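PDB 6NOB: beta-fructofuranosidase from Bifidobacterium adolescentis, which probably hydrolyses terminal beta-D-fructofuranoside residues, as in sucrose, like other glycoside hydrolase family 32 enzymes. Local coordinates for residues Arg127-Pro132 / Leu144-Asn149; Trp160-Ser165 / Thr172-Phe177; Cys376-Gln381 / Thr438-Asp443. All coordinates share one frame; numbering follows the deposited sequence.

All three contacts are buried; none is a surface patch. Contacts 1 and 2 hold neighbouring strands of one sheet: strand 141-149 of contact 1 pairs with strand 159-165 of contact 2, for instance through Phe146 O and Gly161 N, 2.7 Å apart. Their centres lie about 10 Å apart, and contact 1 is the nearer to the middle of the chain. Contact 3 joins that same sheet, through strand 435-442, to another, through strand 377-382, and meets contact 1 where Asp131 OD2 lies 3.2 Å from Cys376 SG. The chemistry changes accordingly: polar side chains round a bound ligand in contact 1, aromatic packing in contact 2, and waters with a carboxylate-serine pair in contact 3.

Contact 1 of 3, residues Arg127-Pro132 / Leu144-Asn149. With PEG (di(hydroxyethyl)ether), chain G.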
loop_
_atom_site.group_PDB
_atom_site.type_symbol
_atom_site.label_atom_id
_atom_site.label_comp_id
_atom_site.label_asym_id
_atom_site.label_seq_id
_atom_site.Cartn_x
_atom_site.Cartn_y
_atom_site.Cartn_z
ATOM N N ARG A 127 -2.616 -12.635 8.119
ATOM C CA ARG A 127 -3.823 -12.273 7.378
ATOM C C ARG A 127 -3.516 -11.292 6.248
ATOM O O ARG A 127 -2.372 -11.207 5.791
ATOM C CB ARG A 127 -4.890 -11.708 8.326
ATOM C CG ARG A 127 -5.082 -12.510 9.619
ATOM C CD ARG A 127 -5.698 -13.887 9.375
ATOM N NE ARG A 127 -4.694 -14.922 9.132
ATOM C CZ ARG A 127 -4.061 -15.593 10.090
ATOM N NH1 ARG A 127 -4.316 -15.335 11.365
ATOM N NH2 ARG A 127 -3.165 -16.520 9.775
ATOM N N TRP A 128 -4.525 -10.552 5.789
ATOM C CA TRP A 128 -4.456 -9.794 4.543
ATOM C C TRP A 128 -4.290 -8.302 4.797
ATOM O O TRP A 128 -4.902 -7.744 5.714
ATOM C CB TRP A 128 -5.716 -10.026 3.700
ATOM C CG TRP A 128 -5.901 -9.044 2.570
ATOM C CD1 TRP A 128 -6.420 -7.780 2.652
ATOM C CD2 TRP A 128 -5.594 -9.259 1.185
ATOM N NE1 TRP A 128 -6.437 -7.193 1.410
ATOM C CE2 TRP A 128 -5.940 -8.080 0.492
ATOM C CE3 TRP A 128 -5.056 -10.331 0.465
ATOM C CZ2 TRP A 128 -5.766 -7.944 -0.885
ATOM C CZ3 TRP A 128 -4.885 -10.193 -0.904
ATOM C CH2 TRP A 128 -5.241 -9.009 -1.563
ATOM N N MET A 129 -3.490 -7.656 3.946
ATOM C CA MET A 129 -3.315 -6.209 3.957
ATOM C C MET A 129 -3.149 -5.710 2.526
ATOM O O MET A 129 -2.465 -6.353 1.724
ATOM C CB MET A 129 -2.092 -5.807 4.793
ATOM C CG MET A 129 -1.660 -4.357 4.606
ATOM S SD MET A 129 -0.131 -3.935 5.469
ATOM C CE MET A 129 1.092 -4.661 4.385
ATOM N N ASN A 130 -3.774 -4.568 2.201
ATOM C CA ASN A 130 -3.409 -3.891 0.957
ATOM C C ASN A 130 -3.043 -2.417 1.172
ATOM O O ASN A 130 -2.000 -2.131 1.770
ATOM C CB ASN A 130 -4.498 -4.052 -0.126
ATOM C CG ASN A 130 -5.913 -3.871 0.387
ATOM O OD1 ASN A 130 -6.388 -4.632 1.227
ATOM N ND2 ASN A 130 -6.620 -2.894 -0.173
ATOM N N ASP A 131 -3.879 -1.489 0.702
ATOM C CA ASP A 131 -3.455 -0.109 0.474
ATOM C C ASP A 131 -2.912 0.537 1.748
ATOM O O ASP A 131 -3.477 0.340 2.831
ATOM C CB ASP A 131 -4.624 0.741 -0.025
ATOM C CG ASP A 131 -5.271 0.197 -1.275
ATOM O OD1 ASP A 131 -4.974 -0.948 -1.678
ATOM O OD2 ASP A 131 -6.092 0.938 -1.849
ATOM N N PRO A 132 -1.854 1.345 1.655
ATOM C CA PRO A 132 -1.492 2.224 2.775
ATOM C C PRO A 132 -2.447 3.404 2.857
ATOM O O PRO A 132 -2.860 3.964 1.839
ATOM C CB PRO A 132 -0.072 2.683 2.419
ATOM C CG PRO A 132 -0.045 2.646 0.923
ATOM C CD PRO A 132 -0.922 1.483 0.520
ATOM N N LEU A 144 1.318 5.010 9.844
ATOM C CA LEU A 144 0.971 4.174 8.702
ATOM C C LEU A 144 -0.312 3.421 9.029
ATOM O O LEU A 144 -0.317 2.541 9.898
ATOM C CB LEU A 144 2.105 3.206 8.371
ATOM C CG LEU A 144 1.807 2.083 7.380
ATOM C CD1 LEU A 144 1.403 2.647 6.028
ATOM C CD2 LEU A 144 3.021 1.182 7.247
ATOM N N PHE A 145 -1.397 3.781 8.355
ATOM C CA PHE A 145 -2.612 2.984 8.365
ATOM C C PHE A 145 -2.645 2.123 7.109
ATOM O O PHE A 145 -1.923 2.379 6.140
ATOM C CB PHE A 145 -3.862 3.868 8.439
ATOM C CG PHE A 145 -3.892 4.792 9.630
ATOM C CD1 PHE A 145 -3.254 6.024 9.590
ATOM C CD2 PHE A 145 -4.572 4.434 10.785
ATOM C CE1 PHE A 145 -3.288 6.873 10.682
ATOM C CE2 PHE A 145 -4.609 5.281 11.881
ATOM C CZ PHE A 145 -3.967 6.500 11.830
ATOM N N PHE A 146 -3.480 1.087 7.128
ATOM C CA PHE A 146 -3.527 0.216 5.964
ATOM C C PHE A 146 -4.829 -0.565 5.916
ATOM O O PHE A 146 -5.393 -0.939 6.949
ATOM C CB PHE A 146 -2.335 -0.750 5.929
ATOM C CG PHE A 146 -2.123 -1.522 7.201
ATOM C CD1 PHE A 146 -1.298 -1.027 8.202
ATOM C CD2 PHE A 146 -2.727 -2.758 7.385
ATOM C CE1 PHE A 146 -1.092 -1.743 9.370
ATOM C CE2 PHE A 146 -2.521 -3.484 8.547
ATOM C CZ PHE A 146 -1.705 -2.975 9.543
ATOM N N GLN A 147 -5.292 -0.796 4.688
ATOM C CA GLN A 147 -6.407 -1.696 4.436
ATOM C C GLN A 147 -6.087 -3.085 4.972
ATOM O O GLN A 147 -5.002 -3.618 4.728
ATOM C CB GLN A 147 -6.682 -1.758 2.936
ATOM C CG GLN A 147 -7.182 -0.458 2.336
ATOM C CD GLN A 147 -8.608 -0.146 2.740
ATOM O OE1 GLN A 147 -9.555 -0.602 2.104
ATOM N NE2 GLN A 147 -8.767 0.636 3.802
ATOM N N LEU A 148 -7.036 -3.678 5.696
ATOM C CA LEU A 148 -6.761 -4.895 6.448
ATOM C C LEU A 148 -7.992 -5.791 6.489
ATOM O O LEU A 148 -9.113 -5.314 6.681
ATOM C CB LEU A 148 -6.317 -4.560 7.878
ATOM C CG LEU A 148 -6.391 -5.663 8.936
ATOM C CD1 LEU A 148 -5.256 -6.664 8.762
ATOM C CD2 LEU A 148 -6.381 -5.068 10.336
ATOM N N ASN A 149 -7.768 -7.088 6.313
ATOM C CA ASN A 149 -8.778 -8.108 6.597
ATOM C C ASN A 149 -8.201 -9.077 7.617
ATOM O O ASN A 149 -7.340 -9.904 7.260
ATOM C CB ASN A 149 -9.196 -8.858 5.332
ATOM C CG ASN A 149 -9.948 -10.147 5.642
ATOM O OD1 ASN A 149 -10.730 -10.214 6.593
ATOM N ND2 ASN A 149 -9.705 -11.181 4.842
HETATM C C1 PEG G . -10.172 -1.749 -1.090
HETATM O O1 PEG G . -9.395 -2.291 -0.060
HETATM C C2 PEG G . -9.869 -0.256 -1.181
HETATM O O2 PEG G . -9.688 0.080 -2.526
HETATM C C3 PEG G . -8.539 -0.477 -3.096
HETATM C C4 PEG G . -8.004 0.494 -4.147
HETATM O O4 PEG G . -8.624 1.737 -3.958
#
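Between the Met129-Leu148 and Pro132-Phe146 pairs the antiparallel register slips by one residue, a beta bulge in which Asn130 and Asp131 both face Gln147. Gln147 N gives a hydrogen bond to Asp131 O, while Asn130 N reaches Gln147 O. The hairpin 127-138/141-149 belongs to the five-bladed beta-propeller of glycoside hydrolase family 32, and Trp128-Pro132 matches the family's WMNDP signature, whose aspartate is the nucleophile in characterised relatives. The bulge turns three polar side chains to the same side. Asn130 CG sits between its backbone N and carbonyl carbon (chi1 43°), and its amide stands almost perpendicular to that of Gln147, with ND2 3.3 Å from Gln147 CB. The Asn130 amide is engaged at both ends. OD1 accepts from Trp128 NE1 at 2.6 Å; ND2 donates to Asp131 OD1 at 3.0 Å, approaching from above the carboxylate plane, and to O1 of the bound di(hydroxyethyl)ether at 2.8 Å. That hydroxyl in turn donates to Gln147 OE1 at 2.7 Å. A leucine in place of Asn130 would probably leave Trp128 NE1 and Asp131 OD1 without their mates and remove one of the grips on the ligand. Ser196 binds Asp131 OD2 and Ala194 O takes Gln147 NE2 from strand 190-202, while Asn133 OD1, in the hairpin itself, takes Gln147 NE2 too. The ligand, bonded to Trp155 as well, marks a pocket consistent with the substrate site. On the other side of the sheet the contact is apolar. Pro132 CB meets Leu144 CD1 at 3.9 Å, and Met129, its CG anti to the backbone N (chi1 167°), crosses Phe146 at about a right angle in a Met-aromatic contact, SD lying over one ring face 3.8 Å from the centroid.

Contact 2 of 3, residues Trp160-Ser165 / Thr172-Phe177; sequences WGHAVS and THLPVF
His162 O is gripped twice: Leu174 N donates to it at 2.9 Å, and a water that also meets His173 ND1 donates at 2.8 Å. This joins strand 159-165 to segment 172-177, at the end of a propeller blade away from strand 127-138. Val164 and Thr172 form a hydrogen-bonded antiparallel pair, bonded both ways, and farther along Phe177 N closes on Trp160 O almost head-on at 2.8 Å. The side chains run alongside one another. Leu174 CD1 lies over one face of the His162 ring, 3.6 Å from its centroid, a CH-pi contact; Phe145 stacks on the opposite face. The imidazole takes its place alongside Leu174 with CG anti to the backbone N (chi1 -169°). Its ND1 bonds a second water, itself donating to Pro175 O at 2.7 Å. Trp160 CE3 packs against Phe177 CD2 at 3.8 Å, the two side chains pointing the same way, while Trp160 NE1 bonds Phe195 O. With both faces covered, ND1 on water and NE2 bonded to His143, the buried His162 ring is satisfied at both nitrogens, which probably fixes its rotation.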
loop_
_atom_site.group_PDB
_atom_site.type_symbol
_atom_site.label_atom_id
_atom_site.label_comp_id
_atom_site.label_asym_id
_atom_site.label_seq_id
_atom_site.Cartn_x
_atom_site.Cartn_y
_atom_site.Cartn_z
ATOM N N TRP A 160 -9.121 -0.888 8.973
ATOM C CA TRP A 160 -7.903 -0.086 8.946
ATOM C C TRP A 160 -6.948 -0.625 10.005
ATOM O O TRP A 160 -7.243 -0.559 11.203
ATOM C CB TRP A 160 -8.201 1.390 9.199
ATOM C CG TRP A 160 -8.565 2.171 7.977
ATOM C CD1 TRP A 160 -9.345 1.758 6.937
ATOM C CD2 TRP A 160 -8.166 3.512 7.673
ATOM N NE1 TRP A 160 -9.459 2.760 6.006
ATOM C CE2 TRP A 160 -8.742 3.848 6.434
ATOM C CE3 TRP A 160 -7.376 4.460 8.329
ATOM C CZ2 TRP A 160 -8.552 5.091 5.835
ATOM C CZ3 TRP A 160 -7.186 5.692 7.734
ATOM C CH2 TRP A 160 -7.772 5.999 6.501
ATOM N N GLY A 161 -5.813 -1.163 9.563
ATOM C CA GLY A 161 -4.717 -1.425 10.471
ATOM C C GLY A 161 -3.945 -0.154 10.768
ATOM O O GLY A 161 -4.138 0.882 10.134
ATOM N N HIS A 162 -3.050 -0.233 11.751
ATOM C CA HIS A 162 -2.365 0.968 12.213
ATOM C C HIS A 162 -1.004 0.611 12.792
ATOM O O HIS A 162 -0.894 -0.297 13.621
ATOM C CB HIS A 162 -3.215 1.704 13.258
ATOM C CG HIS A 162 -2.716 3.075 13.595
ATOM N ND1 HIS A 162 -3.171 3.783 14.687
ATOM C CD2 HIS A 162 -1.803 3.869 12.987
ATOM C CE1 HIS A 162 -2.560 4.953 14.736
ATOM N NE2 HIS A 162 -1.725 5.030 13.716
ATOM N N ALA A 163 0.024 1.338 12.354
ATOM C CA ALA A 163 1.379 1.182 12.861
ATOM C C ALA A 163 2.045 2.548 12.916
ATOM O O ALA A 163 1.690 3.458 12.162
ATOM C CB ALA A 163 2.210 0.222 11.996
ATOM N N VAL A 164 3.019 2.687 13.812
ATOM C CA VAL A 164 3.673 3.964 14.059
ATOM C C VAL A 164 5.183 3.758 14.057
ATOM O O VAL A 164 5.677 2.663 14.345
ATOM C CB VAL A 164 3.184 4.588 15.386
ATOM C CG1 VAL A 164 3.852 3.920 16.585
ATOM C CG2 VAL A 164 3.409 6.084 15.387
ATOM N N SER A 165 5.920 4.813 13.714
ATOM C CA SER A 165 7.362 4.683 13.558
ATOM C C SER A 165 8.033 6.027 13.793
ATOM O O SER A 165 7.445 7.084 13.551
ATOM C CB SER A 165 7.729 4.159 12.163
ATOM O OG SER A 165 9.085 4.416 11.834
ATOM N N THR A 172 6.035 -0.027 14.959
ATOM C CA THR A 172 5.392 -0.493 16.179
ATOM C C THR A 172 3.902 -0.661 15.909
ATOM O O THR A 172 3.245 0.277 15.444
ATOM C CB THR A 172 5.619 0.494 17.328
ATOM O OG1 THR A 172 7.007 0.503 17.691
ATOM C CG2 THR A 172 4.787 0.110 18.539
ATOM N N HIS A 173 3.375 -1.851 16.197
ATOM C CA HIS A 173 1.994 -2.179 15.861
ATOM C C HIS A 173 1.020 -1.580 16.867
ATOM O O HIS A 173 1.244 -1.635 18.078
ATOM C CB HIS A 173 1.804 -3.693 15.811
ATOM C CG HIS A 173 2.542 -4.359 14.693
ATOM N ND1 HIS A 173 2.081 -4.363 13.395
ATOM C CD2 HIS A 173 3.705 -5.053 14.682
ATOM C CE1 HIS A 173 2.930 -5.027 12.630
ATOM N NE2 HIS A 173 3.922 -5.460 13.388
ATOM N N LEU A 174 -0.083 -1.033 16.356
ATOM C CA LEU A 174 -1.110 -0.384 17.163
ATOM C C LEU A 174 -2.434 -1.135 17.017
ATOM O O LEU A 174 -2.530 -2.037 16.177
ATOM C CB LEU A 174 -1.243 1.082 16.743
ATOM C CG LEU A 174 -0.053 1.949 17.154
ATOM C CD1 LEU A 174 -0.264 3.391 16.727
ATOM C CD2 LEU A 174 0.187 1.852 18.658
ATOM N N PRO A 175 -3.461 -0.829 17.810
ATOM C CA PRO A 175 -4.738 -1.537 17.657
ATOM C C PRO A 175 -5.421 -1.216 16.335
ATOM O O PRO A 175 -5.156 -0.198 15.689
ATOM C CB PRO A 175 -5.575 -1.030 18.839
ATOM C CG PRO A 175 -4.585 -0.536 19.820
ATOM C CD PRO A 175 -3.468 0.034 19.006
ATOM N N VAL A 176 -6.325 -2.119 15.941
ATOM C CA VAL A 176 -7.127 -1.911 14.739
ATOM C C VAL A 176 -7.899 -0.608 14.870
ATOM O O VAL A 176 -8.523 -0.332 15.903
ATOM C CB VAL A 176 -8.062 -3.108 14.508
ATOM C CG1 VAL A 176 -9.124 -2.769 13.473
ATOM C CG2 VAL A 176 -7.259 -4.322 14.070
ATOM N N PHE A 177 -7.858 0.205 13.814
ATOM C CA PHE A 177 -8.299 1.594 13.865
ATOM C C PHE A 177 -9.740 1.787 13.400
ATOM O O PHE A 177 -10.552 2.357 14.136
ATOM C CB PHE A 177 -7.352 2.456 13.026
ATOM C CG PHE A 177 -7.615 3.923 13.139
ATOM C CD1 PHE A 177 -7.326 4.599 14.314
ATOM C CD2 PHE A 177 -8.144 4.629 12.073
ATOM C CE1 PHE A 177 -7.565 5.951 14.425
ATOM C CE2 PHE A 177 -8.385 5.982 12.177
ATOM C CZ PHE A 177 -8.093 6.645 13.355
HETATM O O HOH W 1 -4.613 2.329 16.527
HETATM O O HOH W 2 -0.091 -2.749 12.490
#

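Contact 3 of 3, residues Cys376-Gln381 / Thr438-Asp443; sequences CPDLFQ and TQSFAD
Strands 377-381 and 438-442 run nearly parallel, 27° apart, but their axes stay 7.0 Å apart at the closest, too far for direct backbone pairing. At the Cys376 end, where the chain turns a corner, water fills the gap: one molecule donates to Pro377 O and, at 2.8 Å, to Thr438 O, and another donates to Cys376 O and contacts Thr438 OG1 weakly. Cys376-Asp378 complete the family's ECPD motif, whose glutamate is the acid/base in characterised relatives. Beyond the waters a side chain spans the distance. Asp378, with CG anti to its backbone N (chi1 -154°), extends OD2 to Ser440, taking both Ser440 N at 3.0 Å, nearly in line with its C-O bond, and Ser440 OG at 2.9 Å, from above the carboxylate plane. This double grip probably holds the carboxylate in its rotation. Phe380 CD2 lies 3.7 Å from the same hydroxyl, which Arg448 also binds; Lys271 takes Ser440 O and touches Asp378, a charge likely to favour the ionised carboxylate. The contact thus bridges two sheets: strand 377-382 pairs with strand 385-396, strand 435-442 with strand 448-454, and side chains of both bridged strands touch strand 268-273.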
loop_
_atom_site.group_PDB
_atom_site.type_symbol
_atom_site.label_atom_id
_atom_site.label_comp_id
_atom_site.label_asym_id
_atom_site.label_seq_id
_atom_site.Cartn_x
_atom_site.Cartn_y
_atom_site.Cartn_z
ATOM N N CYS A 376 -6.744 5.128 -5.993
ATOM C CA CYS A 376 -5.726 5.752 -5.153
ATOM C C CYS A 376 -5.078 6.960 -5.825
ATOM O O CYS A 376 -3.892 6.915 -6.175
ATOM C CB CYS A 376 -4.659 4.723 -4.770
ATOM S SG CYS A 376 -5.331 3.291 -3.878
ATOM N N PRO A 377 -5.812 8.053 -6.009
ATOM C CA PRO A 377 -5.228 9.247 -6.622
ATOM C C PRO A 377 -4.439 10.061 -5.605
ATOM O O PRO A 377 -4.502 9.838 -4.395
ATOM C CB PRO A 377 -6.455 10.016 -7.109
ATOM C CG PRO A 377 -7.494 9.691 -6.082
ATOM C CD PRO A 377 -7.230 8.258 -5.663
ATOM N N ASP A 378 -3.690 11.026 -6.128
ATOM C CA ASP A 378 -2.912 11.933 -5.299
ATOM C C ASP A 378 -2.570 13.155 -6.136
ATOM O O ASP A 378 -2.295 13.035 -7.333
ATOM C CB ASP A 378 -1.637 11.265 -4.769
ATOM C CG ASP A 378 -1.144 11.888 -3.472
ATOM O OD1 ASP A 378 -1.560 13.025 -3.160
ATOM O OD2 ASP A 378 -0.344 11.240 -2.763
ATOM N N LEU A 379 -2.606 14.324 -5.503
ATOM C CA LEU A 379 -2.298 15.582 -6.173
ATOM C C LEU A 379 -1.469 16.425 -5.221
ATOM O O LEU A 379 -1.920 16.739 -4.116
ATOM C CB LEU A 379 -3.574 16.323 -6.584
ATOM C CG LEU A 379 -3.398 17.574 -7.445
ATOM C CD1 LEU A 379 -2.888 17.207 -8.832
ATOM C CD2 LEU A 379 -4.705 18.340 -7.532
ATOM N N PHE A 380 -0.258 16.776 -5.641
ATOM C CA PHE A 380 0.647 17.537 -4.795
ATOM C C PHE A 380 1.592 18.331 -5.683
ATOM O O PHE A 380 1.595 18.188 -6.909
ATOM C CB PHE A 380 1.426 16.618 -3.848
ATOM C CG PHE A 380 2.168 15.517 -4.552
ATOM C CD1 PHE A 380 3.465 15.712 -5.001
ATOM C CD2 PHE A 380 1.564 14.287 -4.773
ATOM C CE1 PHE A 380 4.148 14.700 -5.657
ATOM C CE2 PHE A 380 2.242 13.271 -5.427
ATOM C CZ PHE A 380 3.534 13.478 -5.869
ATOM N N GLN A 381 2.406 19.169 -5.044
ATOM C CA GLN A 381 3.414 19.960 -5.731
ATOM C C GLN A 381 4.775 19.703 -5.105
ATOM O O GLN A 381 4.900 19.629 -3.878
ATOM C CB GLN A 381 3.080 21.450 -5.681
ATOM C CG GLN A 381 1.943 21.826 -6.607
ATOM C CD GLN A 381 1.428 23.224 -6.374
ATOM O OE1 GLN A 381 1.801 23.884 -5.405
ATOM N NE2 GLN A 381 0.559 23.685 -7.263
ATOM N N THR A 438 -0.488 3.679 -4.425
ATOM C CA THR A 438 0.429 4.662 -3.866
ATOM C C THR A 438 -0.331 5.753 -3.125
ATOM O O THR A 438 -1.380 6.221 -3.578
ATOM C CB THR A 438 1.273 5.300 -4.969
ATOM O OG1 THR A 438 0.409 5.845 -5.975
ATOM C CG2 THR A 438 2.192 4.276 -5.598
ATOM N N GLN A 439 0.207 6.159 -1.978
ATOM C CA GLN A 439 -0.221 7.375 -1.307
ATOM C C GLN A 439 1.014 8.089 -0.787
ATOM O O GLN A 439 1.980 7.446 -0.368
ATOM C CB GLN A 439 -1.202 7.095 -0.160
ATOM C CG GLN A 439 -1.804 8.369 0.425
ATOM C CD GLN A 439 -2.850 8.102 1.486
ATOM O OE1 GLN A 439 -2.644 8.388 2.668
ATOM N NE2 GLN A 439 -3.990 7.562 1.067
ATOM N N SER A 440 0.986 9.413 -0.826
ATOM C CA SER A 440 2.130 10.221 -0.440
ATOM C C SER A 440 1.751 11.175 0.684
ATOM O O SER A 440 0.574 11.386 0.981
ATOM C CB SER A 440 2.671 10.999 -1.643
ATOM O OG SER A 440 2.111 12.299 -1.696
ATOM N N PHE A 441 2.772 11.753 1.315
ATOM C CA PHE A 441 2.570 12.779 2.330
ATOM C C PHE A 441 3.817 13.648 2.400
ATOM O O PHE A 441 4.876 13.299 1.873
ATOM C CB PHE A 441 2.242 12.165 3.699
ATOM C CG PHE A 441 3.423 11.549 4.397
ATOM C CD1 PHE A 441 3.889 10.292 4.040
ATOM C CD2 PHE A 441 4.064 12.229 5.423
ATOM C CE1 PHE A 441 4.976 9.726 4.690
ATOM C CE2 PHE A 441 5.149 11.674 6.075
ATOM C CZ PHE A 441 5.607 10.420 5.711
ATOM N N ALA A 442 3.671 14.797 3.051
ATOM C CA ALA A 442 4.768 15.727 3.284
ATOM C C ALA A 442 5.094 15.732 4.769
ATOM O O ALA A 442 4.249 16.105 5.589
ATOM C CB ALA A 442 4.405 17.135 2.809
ATOM N N ASP A 443 6.315 15.324 5.114
ATOM C CA ASP A 443 6.720 15.321 6.512
ATOM C C ASP A 443 6.968 16.757 6.986
ATOM O O ASP A 443 6.789 17.728 6.244
ATOM C CB ASP A 443 7.938 14.411 6.717
ATOM C CG ASP A 443 9.235 14.978 6.133
ATOM O OD1 ASP A 443 9.223 16.055 5.498
ATOM O OD2 ASP A 443 10.287 14.325 6.318
HETATM O O HOH W 3 -1.339 7.976 -5.637
HETATM O O HOH W 4 -2.484 4.655 -7.112
HETATM O O HOH W 5 -3.581 7.703 -2.590
#